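Local coordinates for adenylosuccinate lyase (Francisella tularensis subsp. tularensis SCHU S4, PDB 4EEI), which probably catalyses two fumarate-releasing steps of purine biosynthesis, cleaving adenylosuccinate to AMP and fumarate and SAICAR to AICAR and fumarate, at residues R4-A8 against E9-I13; D16-K19 against Y20-L24; L357-L360 against V361-P365. All blocks are in the same frame, centred on the assembly; numbering follows the deposited sequence.

Interaction 1 (R4-A8 against E9-I13). With AMP (adenosine monophosphate), chain C.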
loop_
_atom_site.group_PDB
_atom_site.type_symbol
_atom_site.label_atom_id
_atom_site.label_comp_id
_atom_site.label_asym_id
_atom_site.label_seq_id
_atom_site.Cartn_x
_atom_site.Cartn_y
_atom_site.Cartn_z
ATOM N N ARG B 4 24.968 7.151 1.938
ATOM C CA ARG B 4 25.334 6.031 1.064
ATOM C C ARG B 4 24.756 6.139 -0.356
ATOM O O ARG B 4 25.419 5.761 -1.319
ATOM C CB ARG B 4 24.911 4.706 1.715
ATOM C CG ARG B 4 25.295 3.441 0.944
ATOM C CD ARG B 4 24.994 2.186 1.782
ATOM N NE ARG B 4 25.491 0.962 1.157
ATOM C CZ ARG B 4 26.728 0.498 1.296
ATOM N NH1 ARG B 4 27.610 1.151 2.044
ATOM N NH2 ARG B 4 27.086 -0.622 0.684
ATOM N N TYR B 5 23.539 6.670 -0.487
ATOM C CA TYR B 5 22.877 6.754 -1.790
ATOM C C TYR B 5 22.603 8.187 -2.251
ATOM O O TYR B 5 21.845 8.406 -3.189
ATOM C CB TYR B 5 21.547 5.990 -1.763
ATOM C CG TYR B 5 21.657 4.585 -1.210
ATOM C CD1 TYR B 5 22.501 3.651 -1.794
ATOM C CD2 TYR B 5 20.902 4.194 -0.116
ATOM C CE1 TYR B 5 22.599 2.351 -1.290
ATOM C CE2 TYR B 5 20.984 2.905 0.391
ATOM C CZ TYR B 5 21.837 1.992 -0.196
ATOM O OH TYR B 5 21.922 0.709 0.318
ATOM N N ASP B 6 23.220 9.157 -1.594
ATOM C CA ASP B 6 22.899 10.560 -1.832
ATOM C C ASP B 6 23.526 11.059 -3.131
ATOM O O ASP B 6 24.740 11.081 -3.272
ATOM C CB ASP B 6 23.394 11.411 -0.650
ATOM C CG ASP B 6 22.847 12.828 -0.671
ATOM O OD1 ASP B 6 22.551 13.341 -1.766
ATOM O OD2 ASP B 6 22.713 13.433 0.417
ATOM N N VAL B 7 22.693 11.474 -4.073
ATOM C CA VAL B 7 23.181 12.102 -5.293
ATOM C C VAL B 7 23.201 13.597 -5.035
ATOM O O VAL B 7 22.149 14.204 -4.853
ATOM C CB VAL B 7 22.257 11.808 -6.481
ATOM C CG1 VAL B 7 22.783 12.492 -7.745
ATOM C CG2 VAL B 7 22.125 10.299 -6.686
ATOM N N ALA B 8 24.396 14.179 -5.033
ATOM C CA ALA B 8 24.607 15.542 -4.546
ATOM C C ALA B 8 23.676 16.586 -5.162
ATOM O O ALA B 8 23.114 17.417 -4.448
ATOM C CB ALA B 8 26.076 15.947 -4.712
ATOM N N GLU B 9 23.511 16.551 -6.481
ATOM C CA GLU B 9 22.747 17.597 -7.154
ATOM C C GLU B 9 21.258 17.485 -6.861
ATOM O O GLU B 9 20.526 18.473 -6.944
ATOM C CB GLU B 9 22.999 17.586 -8.662
ATOM C CG GLU B 9 22.592 16.300 -9.352
ATOM C CD GLU B 9 23.789 15.418 -9.653
ATOM O OE1 GLU B 9 23.821 14.822 -10.754
ATOM O OE2 GLU B 9 24.694 15.323 -8.788
ATOM N N ILE B 10 20.792 16.286 -6.513
ATOM C CA ILE B 10 19.381 16.144 -6.160
ATOM C C ILE B 10 19.131 16.595 -4.719
ATOM O O ILE B 10 18.178 17.316 -4.444
ATOM C CB ILE B 10 18.880 14.707 -6.376
ATOM C CG1 ILE B 10 19.192 14.252 -7.804
ATOM C CG2 ILE B 10 17.381 14.605 -6.085
ATOM C CD1 ILE B 10 18.620 15.169 -8.887
ATOM N N SER B 11 19.988 16.195 -3.787
ATOM C CA SER B 11 19.748 16.608 -2.410
ATOM C C SER B 11 19.920 18.127 -2.260
ATOM O O SER B 11 19.283 18.742 -1.408
ATOM C CB SER B 11 20.629 15.830 -1.433
ATOM O OG SER B 11 21.983 16.000 -1.741
ATOM N N LYS B 12 20.757 18.715 -3.109
ATOM C CA LYS B 12 20.981 20.156 -3.096
ATOM C C LYS B 12 19.692 20.903 -3.421
ATOM O O LYS B 12 19.396 21.938 -2.829
ATOM C CB LYS B 12 22.075 20.541 -4.092
ATOM C CG LYS B 12 22.428 22.018 -4.083
ATOM C CD LYS B 12 23.631 22.305 -4.967
ATOM C CE LYS B 12 23.988 23.783 -4.953
ATOM N NZ LYS B 12 23.069 24.583 -5.807
ATOM N N ILE B 13 18.911 20.355 -4.344
ATOM C CA ILE B 13 17.651 20.973 -4.732
ATOM C C ILE B 13 16.702 21.039 -3.540
ATOM O O ILE B 13 15.990 22.025 -3.354
ATOM C CB ILE B 13 16.972 20.199 -5.877
ATOM C CG1 ILE B 13 17.744 20.390 -7.184
ATOM C CG2 ILE B 13 15.527 20.641 -6.038
ATOM C CD1 ILE B 13 17.434 19.348 -8.235
HETATM P P AMP C . 23.500 -2.120 -0.174
HETATM O O1P AMP C . 23.789 -0.684 -0.531
HETATM O O2P AMP C . 22.770 -2.887 -1.245
HETATM O O3P AMP C . 22.941 -2.303 1.211
HETATM O "O5'" AMP C . 24.951 -2.807 -0.116
HETATM C "C5'" AMP C . 25.108 -4.149 0.337
HETATM C "C4'" AMP C . 26.571 -4.388 0.684
HETATM O "O4'" AMP C . 26.753 -5.707 1.205
HETATM C "C3'" AMP C . 27.448 -4.273 -0.551
HETATM O "O3'" AMP C . 28.603 -3.498 -0.225
HETATM C "C2'" AMP C . 27.863 -5.693 -0.864
HETATM O "O2'" AMP C . 29.185 -5.734 -1.396
HETATM C "C1'" AMP C . 27.798 -6.372 0.491
HETATM N N9 AMP C . 27.515 -7.821 0.361
HETATM C C8 AMP C . 27.595 -8.551 -0.765
HETATM N N7 AMP C . 27.274 -9.848 -0.527
HETATM C C5 AMP C . 26.982 -9.957 0.781
HETATM C C6 AMP C . 26.565 -11.043 1.696
HETATM N N6 AMP C . 26.392 -12.307 1.245
HETATM N N1 AMP C . 26.365 -10.729 2.994
HETATM C C2 AMP C . 26.534 -9.477 3.454
HETATM N N3 AMP C . 26.910 -8.444 2.682
HETATM C C4 AMP C . 27.145 -8.618 1.361
#

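Interaction 2 (D16-K19 against Y20-L24)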
loop_
_atom_site.group_PDB
_atom_site.type_symbol
_atom_site.label_atom_id
_atom_site.label_comp_id
_atom_site.label_asym_id
_atom_site.label_seq_id
_atom_site.Cartn_x
_atom_site.Cartn_y
_atom_site.Cartn_z
ATOM N N ASP B 16 17.775 23.072 2.490
ATOM C CA ASP B 16 17.144 24.309 2.952
ATOM C C ASP B 16 17.529 25.522 2.105
ATOM O O ASP B 16 16.698 26.390 1.849
ATOM C CB ASP B 16 17.481 24.587 4.425
ATOM C CG ASP B 16 16.652 23.757 5.391
ATOM O OD1 ASP B 16 15.704 23.067 4.959
ATOM O OD2 ASP B 16 16.947 23.818 6.602
ATOM N N GLU B 17 18.783 25.592 1.671
ATOM C CA GLU B 17 19.215 26.781 0.926
ATOM C C GLU B 17 18.440 26.983 -0.382
ATOM O O GLU B 17 18.021 28.100 -0.700
ATOM C CB GLU B 17 20.713 26.766 0.632
ATOM C CG GLU B 17 21.149 28.003 -0.154
ATOM C CD GLU B 17 22.615 27.991 -0.534
ATOM O OE1 GLU B 17 23.396 28.730 0.106
ATOM O OE2 GLU B 17 22.982 27.261 -1.482
ATOM N N ASN B 18 18.261 25.915 -1.150
ATOM C CA ASN B 18 17.509 26.032 -2.392
ATOM C C ASN B 18 16.012 26.153 -2.142
ATOM O O ASN B 18 15.297 26.811 -2.912
ATOM C CB ASN B 18 17.795 24.874 -3.349
ATOM C CG ASN B 18 17.148 25.082 -4.701
ATOM O OD1 ASN B 18 17.482 26.034 -5.413
ATOM N ND2 ASN B 18 16.205 24.211 -5.058
ATOM N N LYS B 19 15.531 25.519 -1.075
ATOM C CA LYS B 19 14.118 25.658 -0.712
ATOM C C LYS B 19 13.775 27.136 -0.529
ATOM O O LYS B 19 12.779 27.619 -1.071
ATOM C CB LYS B 19 13.781 24.877 0.567
ATOM C CG LYS B 19 12.310 24.982 0.969
ATOM C CD LYS B 19 12.118 25.292 2.453
ATOM C CE LYS B 19 12.367 24.078 3.324
ATOM N NZ LYS B 19 11.579 22.891 2.868
ATOM N N TYR B 20 14.608 27.854 0.219
ATOM C CA TYR B 20 14.376 29.283 0.443
ATOM C C TYR B 20 14.681 30.125 -0.792
ATOM O O TYR B 20 14.034 31.141 -1.023
ATOM C CB TYR B 20 15.201 29.787 1.635
ATOM C CG TYR B 20 14.854 29.103 2.940
ATOM C CD1 TYR B 20 13.529 28.904 3.315
ATOM C CD2 TYR B 20 15.850 28.645 3.784
ATOM C CE1 TYR B 20 13.215 28.266 4.506
ATOM C CE2 TYR B 20 15.549 28.012 4.965
ATOM C CZ TYR B 20 14.237 27.821 5.325
ATOM O OH TYR B 20 13.955 27.186 6.514
ATOM N N ALA B 21 15.669 29.717 -1.586
ATOM C CA ALA B 21 15.974 30.463 -2.811
ATOM C C ALA B 21 14.781 30.418 -3.776
ATOM O O ALA B 21 14.468 31.404 -4.450
ATOM C CB ALA B 21 17.237 29.944 -3.471
ATOM N N LYS B 22 14.106 29.276 -3.840
ATOM C CA LYS B 22 12.927 29.175 -4.701
ATOM C C LYS B 22 11.760 29.966 -4.126
ATOM O O LYS B 22 11.011 30.603 -4.874
ATOM C CB LYS B 22 12.560 27.705 -4.950
ATOM C CG LYS B 22 13.619 26.937 -5.772
ATOM C CD LYS B 22 13.742 27.489 -7.192
ATOM C CE LYS B 22 15.007 28.313 -7.400
ATOM N NZ LYS B 22 16.253 27.492 -7.503
ATOM N N MET B 23 11.614 29.951 -2.802
ATOM C CA MET B 23 10.596 30.783 -2.156
ATOM C C MET B 23 10.824 32.259 -2.473
ATOM O O MET B 23 9.876 33.010 -2.739
ATOM C CB MET B 23 10.590 30.558 -0.644
ATOM C CG MET B 23 9.921 29.250 -0.224
ATOM S SD MET B 23 9.969 29.041 1.570
ATOM C CE MET B 23 9.214 27.409 1.734
ATOM N N LEU B 24 12.084 32.664 -2.466
ATOM C CA LEU B 24 12.428 34.049 -2.774
ATOM C C LEU B 24 12.068 34.400 -4.214
ATOM O O LEU B 24 11.538 35.482 -4.480
ATOM C CB LEU B 24 13.914 34.308 -2.514
ATOM C CG LEU B 24 14.348 35.745 -2.831
ATOM C CD1 LEU B 24 13.607 36.752 -1.950
ATOM C CD2 LEU B 24 15.856 35.906 -2.670
HETATM O O HOH W 1 16.673 26.468 7.810
#

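Interaction 3 (L357-L360 against V361-P365)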
loop_
_atom_site.group_PDB
_atom_site.type_symbol
_atom_site.label_atom_id
_atom_site.label_comp_id
_atom_site.label_asym_id
_atom_site.label_seq_id
_atom_site.Cartn_x
_atom_site.Cartn_y
_atom_site.Cartn_z
ATOM N N LEU B 357 4.439 -30.786 -35.262
ATOM C CA LEU B 357 3.004 -31.040 -35.184
ATOM C C LEU B 357 2.259 -30.028 -36.045
ATOM O O LEU B 357 1.429 -30.399 -36.878
ATOM C CB LEU B 357 2.502 -30.981 -33.738
ATOM C CG LEU B 357 0.999 -31.222 -33.574
ATOM C CD1 LEU B 357 0.570 -32.469 -34.323
ATOM C CD2 LEU B 357 0.616 -31.341 -32.115
ATOM N N HIS B 358 2.576 -28.752 -35.840
ATOM C CA HIS B 358 1.999 -27.677 -36.635
ATOM C C HIS B 358 2.326 -27.839 -38.112
ATOM O O HIS B 358 1.477 -27.599 -38.972
ATOM C CB HIS B 358 2.500 -26.321 -36.148
ATOM C CG HIS B 358 1.804 -25.822 -34.921
ATOM N ND1 HIS B 358 2.203 -26.167 -33.646
ATOM C CD2 HIS B 358 0.744 -24.993 -34.772
ATOM C CE1 HIS B 358 1.417 -25.569 -32.766
ATOM N NE2 HIS B 358 0.525 -24.849 -33.423
ATOM N N PHE B 359 3.554 -28.238 -38.415
ATOM C CA PHE B 359 3.919 -28.428 -39.807
ATOM C C PHE B 359 3.030 -29.467 -40.489
ATOM O O PHE B 359 2.548 -29.250 -41.606
ATOM C CB PHE B 359 5.392 -28.812 -39.962
ATOM C CG PHE B 359 5.895 -28.637 -41.362
ATOM C CD1 PHE B 359 6.451 -27.429 -41.762
ATOM C CD2 PHE B 359 5.762 -29.652 -42.296
ATOM C CE1 PHE B 359 6.892 -27.248 -43.060
ATOM C CE2 PHE B 359 6.199 -29.480 -43.599
ATOM C CZ PHE B 359 6.766 -28.276 -43.981
ATOM N N LEU B 360 2.806 -30.596 -39.822
ATOM C CA LEU B 360 2.013 -31.666 -40.422
ATOM C C LEU B 360 0.547 -31.261 -40.526
ATOM O O LEU B 360 -0.114 -31.531 -41.533
ATOM C CB LEU B 360 2.150 -32.964 -39.624
ATOM C CG LEU B 360 3.537 -33.612 -39.601
ATOM C CD1 LEU B 360 3.511 -34.906 -38.807
ATOM C CD2 LEU B 360 4.021 -33.870 -41.013
ATOM N N VAL B 361 0.048 -30.611 -39.479
ATOM C CA VAL B 361 -1.325 -30.120 -39.468
ATOM C C VAL B 361 -1.552 -29.176 -40.647
ATOM O O VAL B 361 -2.516 -29.323 -41.396
ATOM C CB VAL B 361 -1.646 -29.398 -38.141
ATOM C CG1 VAL B 361 -2.951 -28.616 -38.249
ATOM C CG2 VAL B 361 -1.722 -30.399 -36.996
ATOM N N ALA B 362 -0.637 -28.224 -40.822
ATOM C CA ALA B 362 -0.766 -27.214 -41.873
ATOM C C ALA B 362 -0.524 -27.741 -43.291
ATOM O O ALA B 362 -0.955 -27.119 -44.265
ATOM C CB ALA B 362 0.148 -26.054 -41.592
ATOM N N ASN B 363 0.167 -28.874 -43.410
ATOM C CA ASN B 363 0.587 -29.351 -44.728
ATOM C C ASN B 363 0.069 -30.724 -45.151
ATOM O O ASN B 363 0.341 -31.170 -46.262
ATOM C CB ASN B 363 2.112 -29.297 -44.855
ATOM C CG ASN B 363 2.639 -27.878 -44.898
ATOM O OD1 ASN B 363 2.454 -27.170 -45.886
ATOM N ND2 ASN B 363 3.299 -27.453 -43.824
ATOM N N THR B 364 -0.660 -31.394 -44.267
ATOM C CA THR B 364 -1.298 -32.658 -44.618
ATOM C C THR B 364 -2.796 -32.544 -44.388
ATOM O O THR B 364 -3.243 -31.680 -43.637
ATOM C CB THR B 364 -0.768 -33.840 -43.777
ATOM O OG1 THR B 364 -1.330 -33.786 -42.460
ATOM C CG2 THR B 364 0.748 -33.806 -43.689
ATOM N N PRO B 365 -3.577 -33.403 -45.060
ATOM C CA PRO B 365 -5.006 -33.601 -44.790
ATOM C C PRO B 365 -5.277 -34.321 -43.461
ATOM O O PRO B 365 -6.432 -34.383 -43.040
ATOM C CB PRO B 365 -5.459 -34.492 -45.955
ATOM C CG PRO B 365 -4.476 -34.236 -47.042
ATOM C CD PRO B 365 -3.172 -33.998 -46.347
#

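Interaction 1 (R4-A8 against E9-I13)
Asp6 turns its CG away from its own backbone N (chi1 -168°), while Ser11 places OG between its backbone N and carbonyl carbon (chi1 58°). These two torsions bring the carboxylate and the hydroxyl together. Ser11 OG donates to Asp6 OD1 at 2.7 Å, meeting the syn lone pair of that oxygen, on the side of OD2. The contact spans the start of helix 8-14, with Val7 at the N-cap position. Asp6 sits one residue before that cap, so its charge is probably eased by the nearby helix N-terminus. Val7 O accepts two backbone bonds of the first turn, from Ile10 N at 3.0 Å and from Ser11 N at 3.1 Å. On another side of the turn, Val7 CG1 touches both Ile10 CG1, at 4.0 Å, and the carboxylate of Glu9. The Glu9 chain bends at chi2, and its OE1 forms a salt bridge with Arg325. Helix 304-333 also packs against Val7 and Ile10.

Before the cap, Arg4 and Tyr5 reach the phosphate of AMP. The Arg4 chain is extended, and its NE bonds AMP O1P at 2.9 Å in a nearly straight line (174°). Arg4 NH2 donates to AMP O5' at 3.2 Å and also pairs with Glu62 of the second subunit. Tyr5 OH donates to the same O1P, and at 2.5 Å from it the bond is very short. O1P lies at the edge of both flat groups, and Arg4 CG lies over one face of the Tyr5 ring, toward its rim. Ser306 and Arg310 of the second subunit also hold this AMP, consistent with the shared active sites of the fumarase/aspartase superfamily.

Interaction 2 (D16-K19 against Y20-L24)
In the first turns of helix 16-33, side chains four residues apart meet: Asp16 with Tyr20, Asn18 with Lys22 and Lys19 with Met23. Each pair is also joined by the regular helical backbone bond, such as Tyr20 N to Asp16 O at 3.0 Å.

The Asn18 and Lys22 pair is polar. Lys22 folds back through bends at chi2, chi3 and chi4, which carry its ammonium group over to the amide of Asn18. NZ then donates to Asn18 OD1 at 2.8 Å, tilted modestly from the carbonyl plane. The other end of the amide is also used, because Asn18 ND2 is hydrogen-bonded to Ile13 O at the end of the preceding helix. The amide is therefore gripped at both ends, which should hold its rotation.

Lys19 and Met23 lie side by side and point the same way. The methyl CE of Met23 meets Lys19 CD at 3.7 Å. That same CD lies 3.8 Å from Tyr20 CE1, so the aliphatic part of Lys19 sits against both neighbours. Met23 continues into apolar packing with Ala101, Ile69 and Phe72, on helices 94-131 and 68-77. The side chain of Lys19 comes to about 8 Å from a bound AMP at the nearest atoms.

Tyr20 has its CG beside the backbone N (chi1 -61°), and the ring lies back along the helix toward Asp16. Asp16 CB touches Tyr20 CE2, and Pro55 and Val58 of helix 55-65 also pack on the ring. One water joins the polar ends: it is hydrogen-bonded to Asp16 OD2 at 2.9 Å and to Tyr20 OH at 3.1 Å, lying at the ring edge in plane.

Interaction 3 (L357-L360 against V361-P365)
Asn363 holds ND2 over one face of the Phe359 ring, with its amide tilted. This ND2 stands 3.4 Å above the ring plane of Phe359, over the centre, and the two planes are 38° apart. The same ND2 donates to Phe359 O at 3.0 Å. Asn363 has CG beside its backbone N (chi1 -69°), which folds the amide back onto the preceding turn. Phe359 O also takes a weak bond from Asn363 N.

This is the C-terminal end of helix 352-363. Thr364 is the first residue to leave helical backbone angles. Leu360 O receives both Thr364 N, at 2.8 Å, and Thr364 OG1, at 2.7 Å, from opposite faces of its carbonyl plane. The OG1 donor stands well above that plane.

Leu357 and Val361 cross at an angle on another side of the helix, where Leu357 CD1 meets Val361 CG2 at 4.1 Å. Leu360 is buried against Cys371, Val375, Leu392 and Met396. Phe90 of the third subunit packs on Val361 and Ala362, and Lys86 of that subunit bonds Thr364 O.

All three contacts are local, between residues close in sequence, but they lie at different points on helices. Interaction 1 starts helix 8-14, interaction 2 lies in the first turns of helix 16-33, and interaction 3 ends helix 352-363. Interaction 1 lies at the surface; the other two are partly buried. Interactions 1 and 2 are neighbours, hydrogen-bonded through Asn18 ND2 and Ile13 O. Interaction 3 is remote, its centre about 62 Å from that of interaction 1, across the chain's centre. Interaction 1 pairs a hydroxyl with a carboxylate, next to residues that hold the AMP phosphate. Interaction 2 mixes an amide-ammonium bond with aliphatic packing. Interaction 3 combines an amide nitrogen over a ring with carbonyls that each take more than one donor.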